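Local coordinates for protein endoribonuclease AbiQ (Lactococcus lactis, PDB 4GLK) that cleaves RNA as the toxin of a type III toxin-antitoxin system, is neutralised by its cognate RNA antitoxin AntiQ and serves in antiviral defence, at residues F5-D10 and E99-P104; S21-Q26 and F151-K156; Y46-L51 and L87-M92. The protein carries 1 engineered substitution. All blocks are in the same frame, centred on the assembly; numbering follows the deposited sequence.

Interaction 1: residues F5-D10 and E99-P104; sequences FFTVTD and ELIPLP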
loop_
_atom_site.group_PDB
_atom_site.type_symbol
_atom_site.label_atom_id
_atom_site.label_comp_id
_atom_site.label_asym_id
_atom_site.label_seq_id
_atom_site.Cartn_x
_atom_site.Cartn_y
_atom_site.Cartn_z
ATOM N N PHE A 5 1.949 -1.481 -10.333
ATOM C CA PHE A 5 2.810 -0.615 -9.533
ATOM C C PHE A 5 2.575 0.834 -9.877
ATOM O O PHE A 5 2.422 1.199 -11.045
ATOM C CB PHE A 5 4.297 -0.961 -9.713
ATOM C CG PHE A 5 4.782 -2.252 -9.091
ATOM C CD1 PHE A 5 4.708 -2.453 -7.720
ATOM C CD2 PHE A 5 5.390 -3.230 -9.868
ATOM C CE1 PHE A 5 5.222 -3.611 -7.135
ATOM C CE2 PHE A 5 5.868 -4.409 -9.289
ATOM C CZ PHE A 5 5.788 -4.587 -7.921
ATOM N N PHE A 6 2.571 1.669 -8.857
ATOM C CA PHE A 6 2.366 3.095 -9.051
ATOM C C PHE A 6 3.212 3.851 -8.083
ATOM O O PHE A 6 3.674 3.300 -7.070
ATOM C CB PHE A 6 0.908 3.479 -8.732
ATOM C CG PHE A 6 -0.145 2.910 -9.648
ATOM C CD1 PHE A 6 -0.493 3.563 -10.826
ATOM C CD2 PHE A 6 -0.815 1.744 -9.316
ATOM C CE1 PHE A 6 -1.456 3.024 -11.683
ATOM C CE2 PHE A 6 -1.778 1.209 -10.172
ATOM C CZ PHE A 6 -2.108 1.865 -11.340
ATOM N N THR A 7 3.348 5.152 -8.368
ATOM C CA THR A 7 3.884 6.131 -7.459
ATOM C C THR A 7 2.761 7.149 -7.349
ATOM O O THR A 7 1.792 7.124 -8.124
ATOM C CB THR A 7 5.256 6.718 -7.876
ATOM O OG1 THR A 7 5.145 7.468 -9.079
ATOM C CG2 THR A 7 6.380 5.659 -7.952
ATOM N N VAL A 8 2.851 8.001 -6.343
ATOM C CA VAL A 8 1.867 9.043 -6.115
ATOM C C VAL A 8 2.632 10.363 -6.215
ATOM O O VAL A 8 3.847 10.381 -5.952
ATOM C CB VAL A 8 1.126 8.849 -4.756
ATOM C CG1 VAL A 8 0.012 9.884 -4.576
ATOM C CG2 VAL A 8 0.544 7.438 -4.646
ATOM N N THR A 9 1.964 11.456 -6.656
ATOM C CA THR A 9 2.656 12.748 -6.756
ATOM C C THR A 9 3.119 13.190 -5.354
ATOM O O THR A 9 2.385 13.000 -4.372
ATOM C CB THR A 9 1.757 13.841 -7.373
ATOM O OG1 THR A 9 0.638 14.066 -6.531
ATOM C CG2 THR A 9 1.295 13.523 -8.788
ATOM N N ASP A 10 4.331 13.778 -5.274
ATOM C CA ASP A 10 4.927 14.314 -4.051
ATOM C C ASP A 10 3.994 15.356 -3.455
ATOM O O ASP A 10 3.851 15.418 -2.234
ATOM C CB ASP A 10 6.325 14.911 -4.345
ATOM C CG ASP A 10 7.422 13.898 -4.724
ATOM O OD1 ASP A 10 7.354 12.733 -4.255
ATOM O OD2 ASP A 10 8.372 14.287 -5.453
ATOM N N GLU A 99 -3.470 11.975 -9.442
ATOM C CA GLU A 99 -2.232 11.897 -8.655
ATOM C C GLU A 99 -1.525 10.559 -8.744
ATOM O O GLU A 99 -0.446 10.387 -8.187
ATOM C CB GLU A 99 -2.524 12.329 -7.195
ATOM C CG GLU A 99 -3.217 13.688 -7.089
ATOM C CD GLU A 99 -2.599 14.827 -7.886
ATOM O OE1 GLU A 99 -3.273 15.330 -8.814
ATOM O OE2 GLU A 99 -1.445 15.217 -7.589
ATOM N N LEU A 100 -2.122 9.613 -9.477
ATOM C CA LEU A 100 -1.585 8.271 -9.669
ATOM C C LEU A 100 -0.583 8.239 -10.830
ATOM O O LEU A 100 -0.915 8.666 -11.927
ATOM C CB LEU A 100 -2.739 7.327 -9.982
ATOM C CG LEU A 100 -3.192 6.336 -8.938
ATOM C CD1 LEU A 100 -3.717 5.120 -9.647
ATOM C CD2 LEU A 100 -2.070 5.950 -7.919
ATOM N N ILE A 101 0.636 7.725 -10.597
ATOM C CA ILE A 101 1.652 7.701 -11.639
ATOM C C ILE A 101 2.105 6.286 -11.894
ATOM O O ILE A 101 2.777 5.714 -11.038
ATOM C CB ILE A 101 2.836 8.657 -11.297
ATOM C CG1 ILE A 101 2.324 10.075 -10.928
ATOM C CG2 ILE A 101 3.851 8.706 -12.450
ATOM C CD1 ILE A 101 3.323 10.929 -10.169
ATOM N N PRO A 102 1.787 5.696 -13.064
ATOM C CA PRO A 102 2.243 4.319 -13.334
ATOM C C PRO A 102 3.763 4.179 -13.208
ATOM O O PRO A 102 4.496 5.098 -13.574
ATOM C CB PRO A 102 1.768 4.066 -14.768
ATOM C CG PRO A 102 0.629 4.986 -14.950
ATOM C CD PRO A 102 0.992 6.225 -14.196
ATOM N N LEU A 103 4.235 3.075 -12.634
ATOM C CA LEU A 103 5.670 2.921 -12.457
ATOM C C LEU A 103 6.324 2.040 -13.516
ATOM O O LEU A 103 6.103 0.830 -13.540
ATOM C CB LEU A 103 6.030 2.487 -11.030
ATOM C CG LEU A 103 7.492 2.189 -10.758
ATOM C CD1 LEU A 103 8.264 3.457 -10.419
ATOM C CD2 LEU A 103 7.621 1.190 -9.656
ATOM N N PRO A 104 7.169 2.636 -14.378
ATOM C CA PRO A 104 7.856 1.835 -15.404
ATOM C C PRO A 104 9.017 1.052 -14.800
ATOM O O PRO A 104 9.759 1.577 -13.964
ATOM C CB PRO A 104 8.341 2.890 -16.417
ATOM C CG PRO A 104 7.742 4.209 -15.959
ATOM C CD PRO A 104 7.531 4.060 -14.497
HETATM O O HOH W 1 6.242 6.389 -11.233
#
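An antiparallel strand pair at one margin of the AbiQ sheet sets Phe-6, Thr-7 and Val-8 against Pro-102, Ile-101 and Leu-100. Thr-7 and Ile-101 are the hydrogen-bonded pair: Thr-7 N lies 2.8 Å from Ile-101 O, and Ile-101 N donates back to Thr-7 O. Leu-103 N to Phe-5 O and Thr-9 N to Glu-99 O carry the pairing on at both ends. Proline suits position 102 because it stands in a non-hydrogen-bonded pair with Phe-6, where no amide hydrogen is needed across the gap.

Leu-100 brings CD1 over one face of the Phe-6 ring, 3.9 Å from the centroid and displaced toward the rim, a CH-pi contact. The same ring meets Phe-47 edge-to-face, so an aromatic residue here ties the marginal pair to the hydrophobic core. Within this chain strand 100-102 is the outermost strand of the six-stranded antiparallel sheet, and strand 4-8 separates it from strand 33-40. On the face carrying Thr-7 and Ile-101, Thr-7 OG1 packs 3.4 Å from Ile-101 CB and also has a polar partner, a water 2.6 Å from Thr-7 OG1 that donates to Pro-102 O.

Beyond the strand, Thr-9 OG1 donates to Glu-99 OE2 at 2.6 Å, meeting the carboxylate oxygen on its anti side, 20° out of plane. With chi1 at 63°, OG1 sits between the backbone N and the carbonyl carbon, from where it also caps Tyr-12 N as the N-cap of helix 10-16. Thr-9 CG2 meanwhile packs 3.6 Å from Ile-101 CD1.

Interaction 2: residues S21-Q26 and F151-K156; sequences SKVHYQ and FSCDFK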
loop_
_atom_site.group_PDB
_atom_site.type_symbol
_atom_site.label_atom_id
_atom_site.label_comp_id
_atom_site.label_asym_id
_atom_site.label_seq_id
_atom_site.Cartn_x
_atom_site.Cartn_y
_atom_site.Cartn_z
ATOM N N SER A 21 0.030 11.771 9.542
ATOM C CA SER A 21 1.487 11.539 9.634
ATOM C C SER A 21 1.884 10.078 9.340
ATOM O O SER A 21 3.072 9.781 9.133
ATOM C CB SER A 21 2.011 11.922 11.018
ATOM O OG SER A 21 1.200 12.870 11.692
ATOM N N LYS A 22 0.893 9.156 9.368
ATOM C CA LYS A 22 1.133 7.741 9.113
ATOM C C LYS A 22 1.379 7.487 7.635
ATOM O O LYS A 22 1.938 6.444 7.275
ATOM C CB LYS A 22 -0.040 6.903 9.624
ATOM C CG LYS A 22 0.007 6.695 11.124
ATOM C CD LYS A 22 -1.243 5.994 11.613
ATOM C CE LYS A 22 -1.356 6.157 13.121
ATOM N NZ LYS A 22 -2.669 5.672 13.627
ATOM N N VAL A 23 0.925 8.431 6.777
ATOM C CA VAL A 23 1.103 8.369 5.318
ATOM C C VAL A 23 2.620 8.368 5.071
ATOM O O VAL A 23 3.336 9.168 5.676
ATOM C CB VAL A 23 0.369 9.542 4.596
ATOM C CG1 VAL A 23 0.724 9.600 3.105
ATOM C CG2 VAL A 23 -1.142 9.433 4.784
ATOM N N HIS A 24 3.102 7.428 4.258
ATOM C CA HIS A 24 4.530 7.257 3.988
ATOM C C HIS A 24 5.190 8.475 3.435
ATOM O O HIS A 24 4.673 9.093 2.502
ATOM C CB HIS A 24 4.801 6.034 3.092
ATOM C CG HIS A 24 4.783 4.722 3.827
ATOM N ND1 HIS A 24 5.696 3.731 3.543
ATOM C CD2 HIS A 24 3.952 4.288 4.806
ATOM C CE1 HIS A 24 5.401 2.729 4.349
ATOM N NE2 HIS A 24 4.351 3.016 5.123
ATOM N N TYR A 25 6.318 8.856 4.050
ATOM C CA TYR A 25 7.081 9.982 3.576
ATOM C C TYR A 25 7.690 9.630 2.232
ATOM O O TYR A 25 8.147 8.499 2.021
ATOM C CB TYR A 25 8.207 10.392 4.565
ATOM C CG TYR A 25 9.020 11.548 4.028
ATOM C CD1 TYR A 25 8.553 12.854 4.118
ATOM C CD2 TYR A 25 10.179 11.323 3.284
ATOM C CE1 TYR A 25 9.247 13.914 3.533
ATOM C CE2 TYR A 25 10.872 12.373 2.687
ATOM C CZ TYR A 25 10.410 13.667 2.827
ATOM O OH TYR A 25 11.115 14.711 2.288
ATOM N N GLN A 26 7.678 10.610 1.326
ATOM C CA GLN A 26 8.343 10.499 0.045
ATOM C C GLN A 26 8.740 11.872 -0.484
ATOM O O GLN A 26 8.116 12.873 -0.128
ATOM C CB GLN A 26 7.483 9.754 -0.993
ATOM C CG GLN A 26 6.348 10.611 -1.534
ATOM C CD GLN A 26 5.606 9.960 -2.644
ATOM O OE1 GLN A 26 5.023 8.893 -2.475
ATOM N NE2 GLN A 26 5.514 10.658 -3.761
ATOM N N PHE A 151 -2.830 1.597 14.514
ATOM C CA PHE A 151 -1.826 1.356 13.464
ATOM C C PHE A 151 -2.203 1.928 12.128
ATOM O O PHE A 151 -1.336 2.211 11.306
ATOM C CB PHE A 151 -1.553 -0.150 13.282
ATOM C CG PHE A 151 -0.440 -0.675 14.156
ATOM C CD1 PHE A 151 0.867 -0.233 13.987
ATOM C CD2 PHE A 151 -0.704 -1.589 15.171
ATOM C CE1 PHE A 151 1.896 -0.707 14.809
ATOM C CE2 PHE A 151 0.332 -2.076 15.982
ATOM C CZ PHE A 151 1.622 -1.622 15.800
ATOM N N SER A 152 -3.472 2.059 11.874
ATOM C CA SER A 152 -3.854 2.495 10.551
ATOM C C SER A 152 -4.129 3.948 10.382
ATOM O O SER A 152 -4.336 4.667 11.359
ATOM C CB SER A 152 -4.970 1.627 9.980
ATOM O OG SER A 152 -6.081 1.659 10.854
ATOM N N CYS A 153 -4.053 4.392 9.120
ATOM C CA CYS A 153 -4.347 5.742 8.662
ATOM C C CYS A 153 -5.794 6.004 9.026
ATOM O O CYS A 153 -6.600 5.065 9.067
ATOM C CB CYS A 153 -4.157 5.831 7.149
ATOM S SG CYS A 153 -2.428 5.827 6.596
ATOM N N ASP A 154 -6.152 7.264 9.249
ATOM C CA ASP A 154 -7.549 7.605 9.507
ATOM C C ASP A 154 -8.156 7.633 8.092
ATOM O O ASP A 154 -8.128 8.673 7.437
ATOM C CB ASP A 154 -7.635 8.967 10.219
ATOM C CG ASP A 154 -9.033 9.405 10.619
ATOM O OD1 ASP A 154 -10.012 8.817 10.103
ATOM O OD2 ASP A 154 -9.148 10.372 11.418
ATOM N N PHE A 155 -8.600 6.448 7.595
ATOM C CA PHE A 155 -9.117 6.244 6.240
ATOM C C PHE A 155 -10.196 7.217 5.788
ATOM O O PHE A 155 -10.127 7.724 4.672
ATOM C CB PHE A 155 -9.521 4.777 6.003
ATOM C CG PHE A 155 -8.398 3.779 6.161
ATOM C CD1 PHE A 155 -7.219 3.910 5.431
ATOM C CD2 PHE A 155 -8.533 2.687 7.010
ATOM C CE1 PHE A 155 -6.170 3.010 5.606
ATOM C CE2 PHE A 155 -7.476 1.784 7.185
ATOM C CZ PHE A 155 -6.308 1.940 6.465
ATOM N N LYS A 156 -11.192 7.470 6.644
ATOM C CA LYS A 156 -12.297 8.387 6.363
ATOM C C LYS A 156 -11.905 9.848 6.215
ATOM O O LYS A 156 -12.411 10.529 5.317
ATOM C CB LYS A 156 -13.419 8.187 7.371
ATOM C CG LYS A 156 -14.549 7.335 6.801
ATOM C CD LYS A 156 -14.235 5.885 6.528
ATOM C CE LYS A 156 -15.509 5.082 6.427
ATOM N NZ LYS A 156 -16.093 5.131 5.067
#
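Phe-151 meets Lys-22 through its backbone: Phe-151 O lies 3.8 Å from Lys-22 CD, while the phenyl ring is directed elsewhere and meets Tyr-147. Next comes Ser-152, whose carbonyl provides the hydrogen bond of the contact. Lys-22 NZ approaches Ser-152 O to 3.0 Å from above the carbonyl plane, 41° out of it. The ammonium group has a second acceptor in Lys-150 O, so one cation grips two carbonyls, two residues apart, where helix 146-151 runs out. Lysine suits this place because its long, flexible chain, here extended beyond CG, carries a charge from the loop across to the carbonyls; Lys-22 CD also runs past Ser-152 O at 3.4 Å. The Ser-152 hydroxyl takes no part here and bonds Tyr-148 O instead.

At Cys-153 the contact turns apolar. Its SG, anti to the carbonyl carbon at chi1 -74°, lies 4.0 Å from Lys-22 CB and 4.2 Å from Val-23 CG2. A small, weakly polar thiol can pack against both the aliphatic base of the lysine and the buried valine, whose own neighbours include Leu-16 and Ile-93. The backbone of Cys-153 is held from the sheet side by His-90.

Asp-154 adds an indirect tie: its N and Lys-22 N bond the two carboxylate oxygens of Glu-20, OE1 and OE2 respectively. Phe-155 then folds its ring back so that Cys-153 O stands 3.6 Å over the middle of the Phe-155 ring, and a weak bond joins Phe-155 N to Cys-153 O. This is an inverse gamma turn centred on Asp-154, which occupies the N-cap position of helix 155-166, the last helix of the fold.

Interaction 3: residues Y46-L51 and L87-M92; sequences YFIPLL and LLHHNM. Engineered in segment 46-51: Leu-51 (natural residue Ser).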
loop_
_atom_site.group_PDB
_atom_site.type_symbol
_atom_site.label_atom_id
_atom_site.label_comp_id
_atom_site.label_asym_id
_atom_site.label_seq_id
_atom_site.Cartn_x
_atom_site.Cartn_y
_atom_site.Cartn_z
ATOM N N TYR A 46 -7.892 2.580 -3.535
ATOM C CA TYR A 46 -6.904 2.417 -2.477
ATOM C C TYR A 46 -5.646 1.744 -2.953
ATOM O O TYR A 46 -5.687 0.745 -3.667
ATOM C CB TYR A 46 -7.513 1.644 -1.314
ATOM C CG TYR A 46 -8.202 2.554 -0.329
ATOM C CD1 TYR A 46 -9.514 2.975 -0.535
ATOM C CD2 TYR A 46 -7.523 3.043 0.784
ATOM C CE1 TYR A 46 -10.150 3.822 0.368
ATOM C CE2 TYR A 46 -8.148 3.888 1.694
ATOM C CZ TYR A 46 -9.459 4.274 1.483
ATOM O OH TYR A 46 -10.026 5.140 2.367
ATOM N N PHE A 47 -4.523 2.316 -2.552
ATOM C CA PHE A 47 -3.193 1.854 -2.907
ATOM C C PHE A 47 -2.378 1.580 -1.652
ATOM O O PHE A 47 -2.387 2.395 -0.749
ATOM C CB PHE A 47 -2.524 2.894 -3.827
ATOM C CG PHE A 47 -3.305 3.033 -5.121
ATOM C CD1 PHE A 47 -3.009 2.236 -6.218
ATOM C CD2 PHE A 47 -4.399 3.890 -5.205
ATOM C CE1 PHE A 47 -3.787 2.287 -7.375
ATOM C CE2 PHE A 47 -5.164 3.958 -6.372
ATOM C CZ PHE A 47 -4.843 3.164 -7.452
ATOM N N ILE A 48 -1.706 0.410 -1.595
ATOM C CA ILE A 48 -0.873 -0.037 -0.469
ATOM C C ILE A 48 0.607 0.254 -0.753
ATOM O O ILE A 48 1.121 -0.145 -1.813
ATOM C CB ILE A 48 -1.072 -1.547 -0.173
ATOM C CG1 ILE A 48 -2.554 -1.908 0.011
ATOM C CG2 ILE A 48 -0.287 -1.986 1.065
ATOM C CD1 ILE A 48 -2.815 -3.394 0.189
ATOM N N PRO A 49 1.336 0.875 0.196
ATOM C CA PRO A 49 2.782 1.021 -0.012
ATOM C C PRO A 49 3.470 -0.337 0.202
ATOM O O PRO A 49 3.049 -1.129 1.024
ATOM C CB PRO A 49 3.193 2.070 1.019
ATOM C CG PRO A 49 2.164 1.952 2.112
ATOM C CD PRO A 49 0.911 1.378 1.520
ATOM N N LEU A 50 4.483 -0.616 -0.604
ATOM C CA LEU A 50 5.239 -1.859 -0.594
ATOM C C LEU A 50 6.642 -1.560 -0.069
ATOM O O LEU A 50 7.259 -0.576 -0.508
ATOM C CB LEU A 50 5.301 -2.395 -2.052
ATOM C CG LEU A 50 6.193 -3.622 -2.364
ATOM C CD1 LEU A 50 5.482 -4.595 -3.303
ATOM C CD2 LEU A 50 7.502 -3.177 -3.044
ATOM N N LEU A 51 7.131 -2.390 0.877
ATOM C CA LEU A 51 8.500 -2.317 1.400
ATOM C C LEU A 51 9.258 -3.580 0.983
ATOM O O LEU A 51 8.748 -4.680 1.193
ATOM C CB LEU A 51 8.544 -2.183 2.939
ATOM C CG LEU A 51 7.912 -0.946 3.578
ATOM C CD1 LEU A 51 8.195 -0.924 5.078
ATOM C CD2 LEU A 51 8.428 0.357 2.942
ATOM N N LEU A 87 3.528 -5.720 2.238
ATOM C CA LEU A 87 2.447 -4.809 1.943
ATOM C C LEU A 87 1.952 -4.306 3.262
ATOM O O LEU A 87 1.621 -5.097 4.141
ATOM C CB LEU A 87 1.307 -5.503 1.220
ATOM C CG LEU A 87 1.496 -5.808 -0.213
ATOM C CD1 LEU A 87 0.330 -6.625 -0.670
ATOM C CD2 LEU A 87 1.608 -4.526 -1.033
ATOM N N LEU A 88 1.900 -2.995 3.408
ATOM C CA LEU A 88 1.486 -2.364 4.653
ATOM C C LEU A 88 0.049 -1.848 4.538
ATOM O O LEU A 88 -0.155 -0.667 4.317
ATOM C CB LEU A 88 2.474 -1.221 4.931
ATOM C CG LEU A 88 3.743 -1.546 5.741
ATOM C CD1 LEU A 88 4.636 -2.540 5.038
ATOM C CD2 LEU A 88 4.528 -0.276 6.012
ATOM N N HIS A 89 -0.947 -2.750 4.634
ATOM C CA HIS A 89 -2.397 -2.450 4.547
ATOM C C HIS A 89 -2.831 -1.290 5.433
ATOM O O HIS A 89 -3.660 -0.477 5.014
ATOM C CB HIS A 89 -3.243 -3.690 4.891
ATOM C CG HIS A 89 -3.045 -4.849 3.974
ATOM N ND1 HIS A 89 -3.889 -5.070 2.898
ATOM C CD2 HIS A 89 -2.118 -5.829 4.005
ATOM C CE1 HIS A 89 -3.446 -6.173 2.312
ATOM N NE2 HIS A 89 -2.393 -6.667 2.943
ATOM N N HIS A 90 -2.266 -1.212 6.656
ATOM C CA HIS A 90 -2.542 -0.148 7.619
ATOM C C HIS A 90 -2.139 1.237 7.128
ATOM O O HIS A 90 -2.652 2.227 7.638
ATOM C CB HIS A 90 -1.906 -0.456 8.984
ATOM C CG HIS A 90 -0.408 -0.516 9.002
ATOM N ND1 HIS A 90 0.287 -1.516 8.345
ATOM C CD2 HIS A 90 0.475 0.243 9.692
ATOM C CE1 HIS A 90 1.562 -1.321 8.633
ATOM N NE2 HIS A 90 1.728 -0.280 9.442
ATOM N N ASN A 91 -1.264 1.311 6.124
ATOM C CA ASN A 91 -0.810 2.580 5.536
ATOM C C ASN A 91 -1.345 2.815 4.123
ATOM O O ASN A 91 -0.848 3.698 3.410
ATOM C CB ASN A 91 0.700 2.685 5.577
ATOM C CG ASN A 91 1.229 2.822 6.973
ATOM O OD1 ASN A 91 0.592 3.395 7.872
ATOM N ND2 ASN A 91 2.366 2.224 7.200
ATOM N N MET A 92 -2.376 2.066 3.734
ATOM C CA MET A 92 -2.984 2.269 2.415
ATOM C C MET A 92 -3.694 3.634 2.380
ATOM O O MET A 92 -4.072 4.175 3.431
ATOM C CB MET A 92 -3.922 1.112 2.031
ATOM C CG MET A 92 -5.165 1.073 2.849
ATOM S SD MET A 92 -6.236 -0.264 2.357
ATOM C CE MET A 92 -7.679 0.163 3.348
#
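Strand 45-52 lies beside strand 79-94 in the middle of the antiparallel sheet, where Leu-50 pairs with Leu-87 and Ile-48 faces a break in the partner strand. The main-chain bonding is sparse. Leu-88 N donates to Pro-49 O at 3.2 Å, nearly straight, with an angle of 171° at the hydrogen. Pro-49 has no amide hydrogen to return, and Leu-88 O is used within its own segment, accepting from Asn-91 N in the 3-10 turn at 89-90. Past this turn the strands close up again: Met-92 CA makes a CA-H...O contact with Phe-47 O at 3.2 Å, and Phe-47 pairs with Ile-93.

Apolar packing fills the interruption. The two branches of Ile-48 divide the work: CG2, anti to the backbone N, packs 3.8 Å from Leu-87 CD2, while the longer arm carries CD1 to within 3.4 Å of His-89 ND1. A beta-branched residue thus serves both sides of the kink. The polar atoms of that buried imidazole are satisfied by Ser-133 OG at ND1 and Thr-72 OG1 at NE2. The Pro-49 and Asn-91 side chains cross at about a right angle, with Pro-49 CG against Asn-91 CB, and the engineered Leu-51, serine in the natural sequence, puts CD1 3.8 Å from Leu-88 CD2.

A Met-aromatic contact forms the third group. Tyr-46 anchors its hydroxyl on Glu-159 of helix 155-166, leaving its ring beside Met-92. The methionine has CG between its backbone N and carbonyl carbon, chi1 70°, and an extended chain beyond, which bring SD obliquely to 4.8 Å from the Tyr-46 ring centroid and CG to 3.7 Å from Tyr-46 CD2.

Interactions 2 and 3 are buried, interaction 3 near the centre of the chain, while interaction 1, partly buried, closes the margin of the same sheet about 14 Å from it between centres and mixes backbone pairing with water and a carboxylate. Phe-5 CE1 packs 4.0 Å from Leu-50 CD1 between these two. Interaction 2 lacks strand pairing: a loop meets the short linker between helices 146-151 and 155-166 through a lysine on carbonyls and a thiol. Cys-153 N probably bonds His-90 O of interaction 3 at 3.0 Å. Gln-26 NE2 lies 2.8 Å from Val-8 O and from Asp-10 OD1, so segment 21-26 links the end of strand 4-8 and the start of helix 10-16 to that linker.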